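Local coordinates for polycyclic ketone monooxygenase (Myceliophthora thermophila, PDB 5MQ6), which catalyses the FAD- and NADPH-dependent Baeyer-Villiger oxidation of ketones, inserting one oxygen atom beside the carbonyl to give esters or lactones, and favours bulky polycyclic substrates, at residues A[109-118]-A[173-183]; A[301-310]-A[420-431]. One frame throughout, in Å; residues are numbered along the deposited sequence.

Contact 1: A[109-118]-A[173-183]; sequences ILMVDAAGGF and LHDKALFRSNV. With FAD (flavin-adenine dinucleotide), chain B.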
loop_
_atom_site.group_PDB
_atom_site.type_symbol
_atom_site.label_atom_id
_atom_site.label_comp_id
_atom_site.label_asym_id
_atom_site.label_seq_id
_atom_site.Cartn_x
_atom_site.Cartn_y
_atom_site.Cartn_z
ATOM N N ILE A 109 -10.702 7.652 22.261
ATOM C CA ILE A 109 -9.825 7.092 21.238
ATOM C C ILE A 109 -8.708 6.304 21.864
ATOM O O ILE A 109 -8.017 6.825 22.727
ATOM C CB ILE A 109 -9.212 8.178 20.328
ATOM C CG1 ILE A 109 -10.331 8.825 19.452
ATOM C CG2 ILE A 109 -8.072 7.550 19.428
ATOM C CD1 ILE A 109 -9.828 9.906 18.475
ATOM N N LEU A 110 -8.502 5.066 21.370
ATOM C CA LEU A 110 -7.274 4.353 21.487
ATOM C C LEU A 110 -6.862 3.913 20.122
ATOM O O LEU A 110 -7.588 3.186 19.465
ATOM C CB LEU A 110 -7.333 3.165 22.471
ATOM C CG LEU A 110 -5.954 2.484 22.675
ATOM C CD1 LEU A 110 -5.035 3.360 23.497
ATOM C CD2 LEU A 110 -6.077 1.122 23.337
ATOM N N MET A 111 -5.669 4.332 19.739
ATOM C CA MET A 111 -5.044 3.887 18.492
ATOM C C MET A 111 -4.119 2.758 18.877
ATOM O O MET A 111 -3.405 2.869 19.910
ATOM C CB MET A 111 -4.268 5.014 17.778
ATOM C CG MET A 111 -5.121 6.290 17.561
ATOM S SD MET A 111 -4.139 7.630 16.828
ATOM C CE MET A 111 -4.123 7.018 15.153
ATOM N N VAL A 112 -4.161 1.680 18.092
ATOM C CA VAL A 112 -3.353 0.491 18.360
ATOM C C VAL A 112 -2.552 0.149 17.138
ATOM O O VAL A 112 -3.080 0.065 16.012
ATOM C CB VAL A 112 -4.229 -0.723 18.783
ATOM C CG1 VAL A 112 -3.409 -1.950 19.229
ATOM C CG2 VAL A 112 -5.129 -0.280 19.935
ATOM N N ASP A 113 -1.258 -0.111 17.353
ATOM C CA ASP A 113 -0.357 -0.382 16.256
ATOM C C ASP A 113 0.782 -1.266 16.780
ATOM O O ASP A 113 1.310 -1.057 17.863
ATOM C CB ASP A 113 0.188 0.947 15.729
ATOM C CG ASP A 113 0.730 0.863 14.267
ATOM O OD1 ASP A 113 1.317 -0.171 13.878
ATOM O OD2 ASP A 113 0.578 1.859 13.525
ATOM N N ALA A 114 1.203 -2.198 15.968
ATOM C CA ALA A 114 2.390 -3.032 16.187
ATOM C C ALA A 114 3.665 -2.213 16.082
ATOM O O ALA A 114 4.613 -2.559 16.685
ATOM C CB ALA A 114 2.420 -4.200 15.194
ATOM N N ALA A 115 3.698 -1.128 15.328
ATOM C CA ALA A 115 4.863 -0.248 15.318
ATOM C C ALA A 115 5.162 0.341 16.652
ATOM O O ALA A 115 4.290 0.454 17.520
ATOM C CB ALA A 115 4.670 0.897 14.318
ATOM N N GLY A 116 6.387 0.829 16.803
ATOM C CA GLY A 116 6.822 1.474 18.071
ATOM C C GLY A 116 6.455 2.933 18.240
ATOM O O GLY A 116 6.747 3.599 19.285
ATOM N N GLY A 117 5.786 3.472 17.235
ATOM C CA GLY A 117 5.404 4.855 17.266
ATOM C C GLY A 117 4.521 5.165 16.052
ATOM O O GLY A 117 4.178 4.278 15.286
ATOM N N PHE A 118 4.179 6.437 15.902
ATOM C CA PHE A 118 3.310 6.884 14.817
ATOM C C PHE A 118 3.995 6.781 13.463
ATOM O O PHE A 118 5.228 6.850 13.369
ATOM C CB PHE A 118 2.853 8.325 15.020
ATOM C CG PHE A 118 1.985 8.512 16.223
ATOM C CD1 PHE A 118 0.631 8.211 16.130
ATOM C CD2 PHE A 118 2.484 9.022 17.421
ATOM C CE1 PHE A 118 -0.227 8.371 17.188
ATOM C CE2 PHE A 118 1.595 9.239 18.538
ATOM C CZ PHE A 118 0.247 8.880 18.387
ATOM N N LEU A 173 -2.600 13.395 20.336
ATOM C CA LEU A 173 -2.822 11.975 20.254
ATOM C C LEU A 173 -1.797 11.161 20.961
ATOM O O LEU A 173 -1.952 9.959 21.042
ATOM C CB LEU A 173 -2.925 11.563 18.765
ATOM C CG LEU A 173 -4.002 12.229 17.963
ATOM C CD1 LEU A 173 -3.996 11.754 16.502
ATOM C CD2 LEU A 173 -5.311 11.818 18.525
ATOM N N HIS A 174 -0.739 11.784 21.486
ATOM C CA HIS A 174 0.329 11.016 22.084
ATOM C C HIS A 174 -0.039 10.123 23.234
ATOM O O HIS A 174 0.582 9.105 23.436
ATOM C CB HIS A 174 1.497 11.906 22.499
ATOM C CG HIS A 174 2.231 12.468 21.323
ATOM N ND1 HIS A 174 3.087 11.703 20.550
ATOM C CD2 HIS A 174 2.143 13.663 20.705
ATOM C CE1 HIS A 174 3.590 12.449 19.582
ATOM N NE2 HIS A 174 3.002 13.627 19.624
ATOM N N ASP A 175 -1.004 10.523 24.021
ATOM C CA ASP A 175 -1.443 9.749 25.186
ATOM C C ASP A 175 -2.666 8.957 24.783
ATOM O O ASP A 175 -3.406 8.566 25.648
ATOM C CB ASP A 175 -1.871 10.776 26.261
ATOM C CG ASP A 175 -2.936 11.810 25.680
ATOM O OD1 ASP A 175 -2.906 12.111 24.420
ATOM O OD2 ASP A 175 -3.799 12.321 26.465
ATOM N N LYS A 176 -2.953 8.765 23.488
ATOM C CA LYS A 176 -4.088 7.921 23.068
ATOM C C LYS A 176 -3.700 6.760 22.122
ATOM O O LYS A 176 -4.479 6.303 21.290
ATOM C CB LYS A 176 -5.062 8.856 22.428
ATOM C CG LYS A 176 -5.598 9.937 23.416
ATOM C CD LYS A 176 -6.557 10.835 22.683
ATOM C CE LYS A 176 -7.340 11.754 23.650
ATOM N NZ LYS A 176 -6.826 13.077 23.586
ATOM N N ALA A 177 -2.494 6.301 22.276
ATOM C CA ALA A 177 -1.926 5.259 21.481
ATOM C C ALA A 177 -1.258 4.159 22.279
ATOM O O ALA A 177 -0.568 4.368 23.223
ATOM C CB ALA A 177 -0.937 5.863 20.519
ATOM N N LEU A 178 -1.461 2.949 21.820
ATOM C CA LEU A 178 -0.851 1.806 22.329
ATOM C C LEU A 178 0.023 1.192 21.215
ATOM O O LEU A 178 -0.466 0.667 20.217
ATOM C CB LEU A 178 -1.912 0.854 22.825
ATOM C CG LEU A 178 -1.438 -0.535 23.196
ATOM C CD1 LEU A 178 -0.438 -0.463 24.410
ATOM C CD2 LEU A 178 -2.641 -1.402 23.427
ATOM N N PHE A 179 1.331 1.226 21.424
ATOM C CA PHE A 179 2.283 0.758 20.384
ATOM C C PHE A 179 2.835 -0.625 20.745
ATOM O O PHE A 179 2.485 -1.198 21.816
ATOM C CB PHE A 179 3.423 1.799 20.203
ATOM C CG PHE A 179 2.963 3.073 19.660
ATOM C CD1 PHE A 179 2.406 3.127 18.392
ATOM C CD2 PHE A 179 3.026 4.219 20.411
ATOM C CE1 PHE A 179 1.933 4.332 17.865
ATOM C CE2 PHE A 179 2.599 5.388 19.885
ATOM C CZ PHE A 179 2.027 5.446 18.598
ATOM N N ARG A 180 3.659 -1.157 19.859
ATOM C CA ARG A 180 4.232 -2.481 20.017
ATOM C C ARG A 180 3.184 -3.563 20.166
ATOM O O ARG A 180 3.477 -4.652 20.697
ATOM C CB ARG A 180 5.188 -2.547 21.232
ATOM C CG ARG A 180 6.265 -1.472 21.193
ATOM C CD ARG A 180 7.151 -1.515 22.444
ATOM N NE ARG A 180 6.401 -1.199 23.653
ATOM C CZ ARG A 180 6.892 -1.238 24.889
ATOM N NH1 ARG A 180 8.148 -1.502 25.085
ATOM N NH2 ARG A 180 6.139 -0.965 25.933
ATOM N N SER A 181 1.963 -3.299 19.728
ATOM C CA SER A 181 0.891 -4.211 20.009
ATOM C C SER A 181 0.287 -4.868 18.769
ATOM O O SER A 181 -0.214 -4.186 17.871
ATOM C CB SER A 181 -0.155 -3.464 20.816
ATOM O OG SER A 181 0.372 -3.077 22.030
ATOM N N ASN A 182 0.219 -6.180 18.780
ATOM C CA ASN A 182 -0.411 -6.938 17.748
ATOM C C ASN A 182 -1.814 -7.290 18.124
ATOM O O ASN A 182 -2.063 -7.981 19.119
ATOM C CB ASN A 182 0.388 -8.209 17.464
ATOM C CG ASN A 182 -0.209 -9.041 16.321
ATOM O OD1 ASN A 182 -0.742 -8.525 15.302
ATOM N ND2 ASN A 182 -0.112 -10.354 16.469
ATOM N N VAL A 183 -2.746 -6.890 17.278
ATOM C CA VAL A 183 -4.155 -7.293 17.429
ATOM C C VAL A 183 -4.312 -8.618 16.753
ATOM O O VAL A 183 -3.888 -8.763 15.615
ATOM C CB VAL A 183 -5.139 -6.261 16.798
ATOM C CG1 VAL A 183 -6.558 -6.680 17.059
ATOM C CG2 VAL A 183 -4.869 -4.857 17.350
HETATM P PA FAD B . 0.130 1.866 7.119
HETATM O O1A FAD B . 0.564 0.546 6.575
HETATM O O2A FAD B . 0.961 3.117 6.893
HETATM O O5B FAD B . -0.063 1.707 8.705
HETATM C C5B FAD B . -0.777 0.631 9.212
HETATM C C4B FAD B . -0.125 0.193 10.508
HETATM O O4B FAD B . -1.014 -0.766 11.111
HETATM C C3B FAD B . 1.234 -0.488 10.378
HETATM O O3B FAD B . 2.114 0.012 11.352
HETATM C C2B FAD B . 0.936 -1.938 10.639
HETATM O O2B FAD B . 2.030 -2.626 11.195
HETATM C C1B FAD B . -0.235 -1.829 11.593
HETATM N N9A FAD B . -1.013 -3.041 11.670
HETATM C C8A FAD B . -1.552 -3.732 10.624
HETATM N N7A FAD B . -2.158 -4.810 11.112
HETATM C C5A FAD B . -2.017 -4.861 12.448
HETATM C C6A FAD B . -2.483 -5.768 13.511
HETATM N N6A FAD B . -3.173 -6.875 13.327
HETATM N N1A FAD B . -2.170 -5.370 14.717
HETATM C C2A FAD B . -1.438 -4.261 14.979
HETATM N N3A FAD B . -0.969 -3.392 14.114
HETATM C C4A FAD B . -1.235 -3.693 12.805
HETATM N N1 FAD B . 1.627 5.222 -1.245
HETATM C C2 FAD B . 1.422 6.399 -1.922
HETATM O O2 FAD B . 0.289 6.764 -2.209
HETATM N N3 FAD B . 2.459 7.168 -2.281
HETATM C C4 FAD B . 3.713 6.789 -1.984
HETATM O O4 FAD B . 4.616 7.538 -2.331
HETATM C C4X FAD B . 4.042 5.548 -1.263
HETATM N N5 FAD B . 5.311 5.113 -0.961
HETATM C C5X FAD B . 5.450 3.942 -0.291
HETATM C C6 FAD B . 6.798 3.436 0.041
HETATM C C7 FAD B . 6.844 2.152 0.766
HETATM C C7M FAD B . 8.169 1.542 1.163
HETATM C C8 FAD B . 5.618 1.382 1.128
HETATM C C8M FAD B . 5.651 0.055 1.884
HETATM C C9 FAD B . 4.376 1.882 0.790
HETATM C C9A FAD B . 4.250 3.121 0.101
HETATM N N10 FAD B . 2.960 3.564 -0.237
HETATM C C10 FAD B . 2.842 4.791 -0.897
HETATM C "C1'" FAD B . 1.733 2.848 0.178
HETATM C "C2'" FAD B . 1.504 3.233 1.699
HETATM O "O2'" FAD B . 1.339 2.031 2.463
HETATM C "C3'" FAD B . 0.319 4.228 1.951
HETATM O "O3'" FAD B . 0.565 5.440 1.232
HETATM C "C4'" FAD B . 0.100 4.721 3.401
HETATM O "O4'" FAD B . 1.348 5.048 4.159
HETATM C "C5'" FAD B . -0.761 3.704 4.176
HETATM O "O5'" FAD B . -1.272 4.390 5.361
HETATM P P FAD B . -2.138 3.416 6.323
HETATM O O1P FAD B . -2.159 4.158 7.710
HETATM O O2P FAD B . -3.405 3.054 5.536
HETATM O O3P FAD B . -1.298 2.002 6.397
#
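Phe-118 and Phe-179 form the apolar centre, and His-174 completes an aromatic cluster on its outer side. Phe-179 CZ points edge-on at the middle of one face of Phe-118, the planes at 84°. Phe-118 presents an edge to the face of His-174 in an offset T-shaped pair, and its CE2 lies 3.5 Å from His-174 ND1; His-174 NE2 bonds to Thr-169 OG1. The CG of Phe-179 is anti to its own carbonyl carbon (chi1 -66°), and this lays one ring face under the 115-118 loop. There Gly-117 CA stands 3.5 Å from the centroid of Phe-179, a CH-pi contact almost on the ring normal. A serine in place of Phe-179 removes the ring, so Phe-118 would probably be left freer to turn and a gap opened beside Gly-117.

Next to the cluster, Met-111 SD touches Leu-173 CD1. On the opposite sheet face from Met-111, Val-112 CG1 packs on Val-183 CG2 at 3.8 Å, the two side chains crossing at about a right angle.

Strands 109-112 and 177-178 are parallel neighbours in the sheet of the FAD-binding Rossmann domain, and strand 78-84 flanks 109-112 on its other edge. Met-111 N bonds to Lys-176 O, Leu-178 N to Met-111 O, and Asp-113 N to Leu-178 O. Past the strands, Arg-180 N reaches Ala-115 O at 2.9 Å from above the carbonyl plane.

The polar edge meets the cofactor. Asp-113 OD1 accepts from the FAD ribose hydroxyl O3B at 2.7 Å. It also takes Ala-115 N, closing an Asx turn, while Asp-113 OD2 is held by Ala-86 N. Ala-114 N bonds to adenine N3A. Val-183 pairs with the adenine through its backbone: its N donates to N1A at 3.0 Å and its O accepts from N6A at 3.1 Å.

Contact 2: A[301-310]-A[420-431]; sequences TPSGVWWRGQ and YPTWCKRPTFSD. With NDP (NADPH dihydro-nicotinamide-adenine-dinucleotide phosphate), chain C.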
loop_
_atom_site.group_PDB
_atom_site.type_symbol
_atom_site.label_atom_id
_atom_site.label_comp_id
_atom_site.label_asym_id
_atom_site.label_seq_id
_atom_site.Cartn_x
_atom_site.Cartn_y
_atom_site.Cartn_z
ATOM N N THR A 301 12.155 -9.566 -12.444
ATOM C CA THR A 301 11.440 -8.700 -13.419
ATOM C C THR A 301 11.883 -7.251 -13.307
ATOM O O THR A 301 11.734 -6.619 -12.269
ATOM C CB THR A 301 9.916 -8.784 -13.281
ATOM O OG1 THR A 301 9.543 -10.149 -13.289
ATOM C CG2 THR A 301 9.169 -8.160 -14.479
ATOM N N PRO A 302 12.413 -6.692 -14.399
ATOM C CA PRO A 302 12.804 -5.310 -14.323
ATOM C C PRO A 302 11.608 -4.359 -14.063
ATOM O O PRO A 302 10.517 -4.656 -14.466
ATOM C CB PRO A 302 13.395 -5.046 -15.701
ATOM C CG PRO A 302 12.702 -6.016 -16.602
ATOM C CD PRO A 302 12.525 -7.239 -15.764
ATOM N N SER A 303 11.836 -3.237 -13.375
ATOM C CA SER A 303 10.873 -2.100 -13.341
ATOM C C SER A 303 10.995 -1.206 -14.581
ATOM O O SER A 303 12.096 -1.041 -15.179
ATOM C CB SER A 303 11.103 -1.211 -12.103
ATOM O OG SER A 303 10.548 -1.826 -10.925
ATOM N N GLY A 304 9.865 -0.641 -14.976
ATOM C CA GLY A 304 9.882 0.476 -15.858
ATOM C C GLY A 304 10.150 1.744 -15.071
ATOM O O GLY A 304 9.337 2.212 -14.311
ATOM N N VAL A 305 11.313 2.285 -15.293
ATOM C CA VAL A 305 11.859 3.356 -14.561
ATOM C C VAL A 305 11.749 4.663 -15.341
ATOM O O VAL A 305 12.438 4.885 -16.343
ATOM C CB VAL A 305 13.315 3.044 -14.197
ATOM C CG1 VAL A 305 13.897 4.197 -13.356
ATOM C CG2 VAL A 305 13.363 1.755 -13.436
ATOM N N TRP A 306 10.876 5.521 -14.873
ATOM C CA TRP A 306 10.639 6.818 -15.543
ATOM C C TRP A 306 11.391 7.905 -14.787
ATOM O O TRP A 306 12.086 7.602 -13.834
ATOM C CB TRP A 306 9.119 7.045 -15.667
ATOM C CG TRP A 306 8.643 8.039 -16.684
ATOM C CD1 TRP A 306 7.710 8.989 -16.465
ATOM C CD2 TRP A 306 9.087 8.208 -18.066
ATOM N NE1 TRP A 306 7.490 9.718 -17.608
ATOM C CE2 TRP A 306 8.297 9.260 -18.618
ATOM C CE3 TRP A 306 10.031 7.553 -18.896
ATOM C CZ2 TRP A 306 8.432 9.698 -19.942
ATOM C CZ3 TRP A 306 10.216 8.045 -20.210
ATOM C CH2 TRP A 306 9.401 9.093 -20.729
ATOM N N TRP A 307 11.288 9.152 -15.216
ATOM C CA TRP A 307 12.062 10.203 -14.665
ATOM C C TRP A 307 11.392 10.722 -13.385
ATOM O O TRP A 307 10.180 10.618 -13.224
ATOM C CB TRP A 307 12.225 11.332 -15.657
ATOM C CG TRP A 307 10.898 12.004 -16.089
ATOM C CD1 TRP A 307 10.106 11.616 -17.098
ATOM C CD2 TRP A 307 10.300 13.164 -15.533
ATOM N NE1 TRP A 307 9.024 12.449 -17.213
ATOM C CE2 TRP A 307 9.114 13.422 -16.275
ATOM C CE3 TRP A 307 10.647 14.036 -14.491
ATOM C CZ2 TRP A 307 8.273 14.477 -15.992
ATOM C CZ3 TRP A 307 9.836 15.096 -14.226
ATOM C CH2 TRP A 307 8.657 15.317 -14.953
ATOM N N ARG A 308 12.224 11.239 -12.469
ATOM C CA ARG A 308 11.739 11.800 -11.194
ATOM C C ARG A 308 11.623 13.311 -11.148
ATOM O O ARG A 308 10.563 13.860 -10.743
ATOM C CB ARG A 308 12.622 11.324 -10.059
ATOM C CG ARG A 308 12.308 11.854 -8.651
ATOM C CD ARG A 308 11.104 11.151 -8.098
ATOM N NE ARG A 308 9.874 11.463 -8.877
ATOM C CZ ARG A 308 8.667 10.899 -8.626
ATOM N NH1 ARG A 308 8.483 10.022 -7.613
ATOM N NH2 ARG A 308 7.616 11.244 -9.361
ATOM N N GLY A 309 12.703 14.032 -11.471
ATOM C CA GLY A 309 12.631 15.453 -11.339
ATOM C C GLY A 309 12.418 16.067 -9.956
ATOM O O GLY A 309 11.580 16.972 -9.748
ATOM N N GLN A 310 13.225 15.603 -9.022
ATOM C CA GLN A 310 13.253 16.119 -7.657
ATOM C C GLN A 310 13.729 17.541 -7.750
ATOM O O GLN A 310 14.544 17.850 -8.626
ATOM C CB GLN A 310 14.143 15.289 -6.763
ATOM C CG GLN A 310 14.370 15.878 -5.366
ATOM C CD GLN A 310 13.092 15.875 -4.513
ATOM O OE1 GLN A 310 12.053 16.454 -4.875
ATOM N NE2 GLN A 310 13.168 15.245 -3.351
ATOM N N TYR A 420 5.976 -5.049 -20.404
ATOM C CA TYR A 420 4.614 -5.271 -19.977
ATOM C C TYR A 420 3.906 -3.926 -19.982
ATOM O O TYR A 420 4.566 -2.917 -19.841
ATOM C CB TYR A 420 4.536 -5.847 -18.552
ATOM C CG TYR A 420 5.422 -5.214 -17.539
ATOM C CD1 TYR A 420 5.102 -3.992 -16.924
ATOM C CD2 TYR A 420 6.596 -5.825 -17.163
ATOM C CE1 TYR A 420 5.940 -3.420 -15.959
ATOM C CE2 TYR A 420 7.423 -5.288 -16.204
ATOM C CZ TYR A 420 7.089 -4.095 -15.631
ATOM O OH TYR A 420 7.954 -3.584 -14.787
ATOM N N PRO A 421 2.564 -3.918 -20.068
ATOM C CA PRO A 421 1.847 -2.644 -19.969
ATOM C C PRO A 421 2.118 -1.900 -18.640
ATOM O O PRO A 421 2.313 -2.525 -17.606
ATOM C CB PRO A 421 0.398 -3.063 -20.013
ATOM C CG PRO A 421 0.379 -4.422 -20.608
ATOM C CD PRO A 421 1.673 -5.061 -20.256
ATOM N N THR A 422 2.149 -0.585 -18.705
ATOM C CA THR A 422 2.411 0.275 -17.572
ATOM C C THR A 422 1.529 -0.112 -16.355
ATOM O O THR A 422 1.985 -0.087 -15.229
ATOM C CB THR A 422 2.133 1.767 -17.923
ATOM O OG1 THR A 422 2.834 2.176 -19.140
ATOM C CG2 THR A 422 2.578 2.661 -16.792
ATOM N N TRP A 423 0.259 -0.423 -16.601
ATOM C CA TRP A 423 -0.622 -0.791 -15.520
ATOM C C TRP A 423 -0.331 -2.119 -14.725
ATOM O O TRP A 423 -0.971 -2.313 -13.715
ATOM C CB TRP A 423 -2.055 -0.758 -16.014
ATOM C CG TRP A 423 -2.433 -1.862 -16.971
ATOM C CD1 TRP A 423 -2.705 -3.157 -16.654
ATOM C CD2 TRP A 423 -2.568 -1.760 -18.397
ATOM N NE1 TRP A 423 -3.046 -3.845 -17.774
ATOM C CE2 TRP A 423 -2.974 -3.023 -18.860
ATOM C CE3 TRP A 423 -2.445 -0.703 -19.313
ATOM C CZ2 TRP A 423 -3.223 -3.295 -20.208
ATOM C CZ3 TRP A 423 -2.685 -0.963 -20.682
ATOM C CH2 TRP A 423 -3.095 -2.258 -21.109
ATOM N N CYS A 424 0.580 -2.999 -15.161
ATOM C CA CYS A 424 0.789 -4.300 -14.524
ATOM C C CYS A 424 1.653 -4.290 -13.259
ATOM O O CYS A 424 1.663 -5.269 -12.534
ATOM C CB CYS A 424 1.441 -5.289 -15.506
ATOM S SG CYS A 424 0.396 -5.765 -16.885
ATOM N N LYS A 425 2.406 -3.218 -13.029
ATOM C CA LYS A 425 3.216 -3.031 -11.855
ATOM C C LYS A 425 3.162 -1.596 -11.480
ATOM O O LYS A 425 2.850 -0.726 -12.316
ATOM C CB LYS A 425 4.709 -3.304 -12.111
ATOM C CG LYS A 425 5.056 -4.642 -12.693
ATOM C CD LYS A 425 4.876 -5.812 -11.725
ATOM C CE LYS A 425 5.842 -6.979 -12.004
ATOM N NZ LYS A 425 5.908 -7.903 -10.832
ATOM N N ARG A 426 3.585 -1.317 -10.260
ATOM C CA ARG A 426 3.659 0.089 -9.844
ATOM C C ARG A 426 4.769 0.804 -10.660
ATOM O O ARG A 426 5.866 0.288 -10.845
ATOM C CB ARG A 426 3.802 0.344 -8.331
ATOM C CG ARG A 426 3.224 1.748 -8.015
ATOM C CD ARG A 426 3.141 2.048 -6.564
ATOM N NE ARG A 426 3.118 3.455 -6.172
ATOM C CZ ARG A 426 2.005 4.137 -5.826
ATOM N NH1 ARG A 426 0.776 3.621 -5.938
ATOM N NH2 ARG A 426 2.081 5.377 -5.390
ATOM N N PRO A 427 4.443 1.935 -11.259
ATOM C CA PRO A 427 5.545 2.636 -11.938
ATOM C C PRO A 427 6.523 3.196 -10.884
ATOM O O PRO A 427 6.109 3.447 -9.735
ATOM C CB PRO A 427 4.836 3.780 -12.688
ATOM C CG PRO A 427 3.429 3.804 -12.190
ATOM C CD PRO A 427 3.124 2.456 -11.641
ATOM N N THR A 428 7.771 3.388 -11.294
ATOM C CA THR A 428 8.890 3.818 -10.407
ATOM C C THR A 428 9.530 4.931 -11.096
ATOM O O THR A 428 9.416 5.060 -12.330
ATOM C CB THR A 428 9.918 2.709 -10.189
ATOM O OG1 THR A 428 10.562 2.394 -11.446
ATOM C CG2 THR A 428 9.200 1.490 -9.683
ATOM N N PHE A 429 10.128 5.827 -10.315
ATOM C CA PHE A 429 10.634 7.073 -10.867
ATOM C C PHE A 429 12.002 7.279 -10.259
ATOM O O PHE A 429 12.140 7.175 -9.054
ATOM C CB PHE A 429 9.725 8.223 -10.530
ATOM C CG PHE A 429 8.276 8.008 -10.924
ATOM C CD1 PHE A 429 7.395 7.290 -10.058
ATOM C CD2 PHE A 429 7.768 8.524 -12.107
ATOM C CE1 PHE A 429 6.089 7.047 -10.394
ATOM C CE2 PHE A 429 6.411 8.263 -12.446
ATOM C CZ PHE A 429 5.590 7.528 -11.574
ATOM N N SER A 430 13.026 7.518 -11.090
ATOM C CA SER A 430 14.352 7.737 -10.618
ATOM C C SER A 430 15.219 8.370 -11.708
ATOM O O SER A 430 15.198 7.929 -12.913
ATOM C CB SER A 430 14.995 6.414 -10.214
ATOM O OG SER A 430 16.305 6.716 -9.715
ATOM N N ASP A 431 15.990 9.377 -11.272
ATOM C CA ASP A 431 17.041 9.987 -12.074
ATOM C C ASP A 431 18.465 9.494 -11.766
ATOM O O ASP A 431 19.395 10.016 -12.320
ATOM C CB ASP A 431 16.950 11.511 -11.931
ATOM C CG ASP A 431 15.630 12.046 -12.373
ATOM O OD1 ASP A 431 15.043 11.452 -13.327
ATOM O OD2 ASP A 431 15.156 13.081 -11.808
HETATM P PA NDP C . 7.929 -5.272 -4.644
HETATM O O1A NDP C . 6.998 -6.461 -4.222
HETATM O O2A NDP C . 7.469 -4.144 -5.533
HETATM O O5B NDP C . 9.286 -5.932 -5.196
HETATM C C5B NDP C . 9.805 -7.155 -4.716
HETATM C C4B NDP C . 10.891 -7.496 -5.716
HETATM O O4B NDP C . 11.505 -8.765 -5.364
HETATM C C3B NDP C . 10.329 -7.611 -7.137
HETATM O O3B NDP C . 11.164 -6.855 -8.034
HETATM C C2B NDP C . 10.359 -9.111 -7.329
HETATM O O2B NDP C . 10.404 -9.537 -8.722
HETATM C C1B NDP C . 11.579 -9.520 -6.534
HETATM N N9A NDP C . 11.560 -10.957 -6.255
HETATM C C8A NDP C . 10.561 -11.702 -5.679
HETATM N N7A NDP C . 10.900 -13.004 -5.623
HETATM C C5A NDP C . 12.134 -13.051 -6.188
HETATM C C6A NDP C . 13.070 -14.127 -6.483
HETATM N N6A NDP C . 12.721 -15.362 -6.144
HETATM N N1A NDP C . 14.238 -13.800 -7.075
HETATM C C2A NDP C . 14.585 -12.522 -7.430
HETATM N N3A NDP C . 13.783 -11.466 -7.218
HETATM C C4A NDP C . 12.569 -11.711 -6.609
HETATM O O3 NDP C . 8.477 -4.529 -3.343
HETATM P PN NDP C . 9.083 -3.017 -3.122
HETATM O O1N NDP C . 9.476 -2.973 -1.611
HETATM O O2N NDP C . 10.178 -2.704 -4.118
HETATM O O5D NDP C . 7.841 -2.019 -3.407
HETATM C C5D NDP C . 6.578 -2.275 -2.704
HETATM C C4D NDP C . 5.642 -1.084 -2.796
HETATM O O4D NDP C . 6.140 0.021 -2.008
HETATM C C3D NDP C . 5.686 -0.492 -4.207
HETATM O O3D NDP C . 5.113 -1.317 -5.291
HETATM C C2D NDP C . 5.181 0.946 -3.964
HETATM O O2D NDP C . 3.727 0.974 -3.786
HETATM C C1D NDP C . 5.992 1.311 -2.721
HETATM P P2B NDP C . 9.011 -9.811 -9.508
HETATM O O1X NDP C . 8.173 -10.646 -8.530
HETATM O O2X NDP C . 9.316 -10.662 -10.723
HETATM O O3X NDP C . 8.476 -8.443 -9.955
HETATM O O HOH W 1 7.277 -0.491 -13.260
#
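A short two-stranded parallel ladder, 305-306 with 428-429, belongs to the NADPH-binding side of the enzyme. Segment 301-310 follows strand 294-299 of the five-stranded parallel sheet, and Thr-301 and Lys-425 at one end of the contact both grip the 2'-phosphate of NADPH. Thr-301 OG1 bonds to O2X at 2.6 Å, and Lys-425 NZ bonds to O3X at 2.8 Å. These bonds to the phosphate are consistent with a preference for NADPH over NADH.

Tyr-420 lies beside this site. Its hydroxyl OH donates to Pro-302 O at 2.8 Å, in the carbonyl plane and on a lone pair, while the ring brings CE2 against Thr-301 CG2. One water joins Gly-304 N to Arg-426 O. Arg-426 itself extends toward the nicotinamide ribose and makes a salt bridge with Asp-133.

In the ladder, Trp-306 N bonds to Thr-428 O and Ser-430 N to Trp-306 O. Thr-428 OG1 sits between its backbone N and carbonyl carbon (chi1 65°), which lets it donate a hydrogen bond to Gly-304 O at 3.1 Å, from above the carbonyl plane.

Phe-429 packs against Arg-308. The guanidinium lies nearly flat against the ring, the planes 12° apart. It is shifted from the ring centre: Phe-429 CB sits over the middle of the guanidinium, 3.5 Å from Arg-308 CZ, and Arg-308 NH2 lies over the ring toward its rim. Bends at chi2 and chi3 fold the arginine back over the phenylalanine, and NH1 bonds onward to Asp-133 O.

At the far end, the Asp-431 carboxylate binds two successive backbone amides. Arg-308 N reaches OD1 at 3.0 Å from above the carboxylate plane; Gly-309 N meets OD2 at 2.7 Å on the syn side.

Both contacts pair short parallel strands, and each ends at a nucleotide, but they hold different elements and lie on opposite sides of the chain's centre, about 34 Å apart between centres. Contact 1 is buried and belongs to the large mixed sheet around FAD. Contact 2 is only partly buried and forms its own two-stranded sheet beside NADPH. Their chemistry differs accordingly. Contact 1 has an aromatic and aliphatic core and recognises adenine mainly through backbone atoms. Contact 2 relies more on polar side chains, with a hydroxyl and a lysine, probably charged, on a phosphate. Asp-133, an FAD-binding residue, ties contact 2 to the FAD site through Arg-308 and Arg-426.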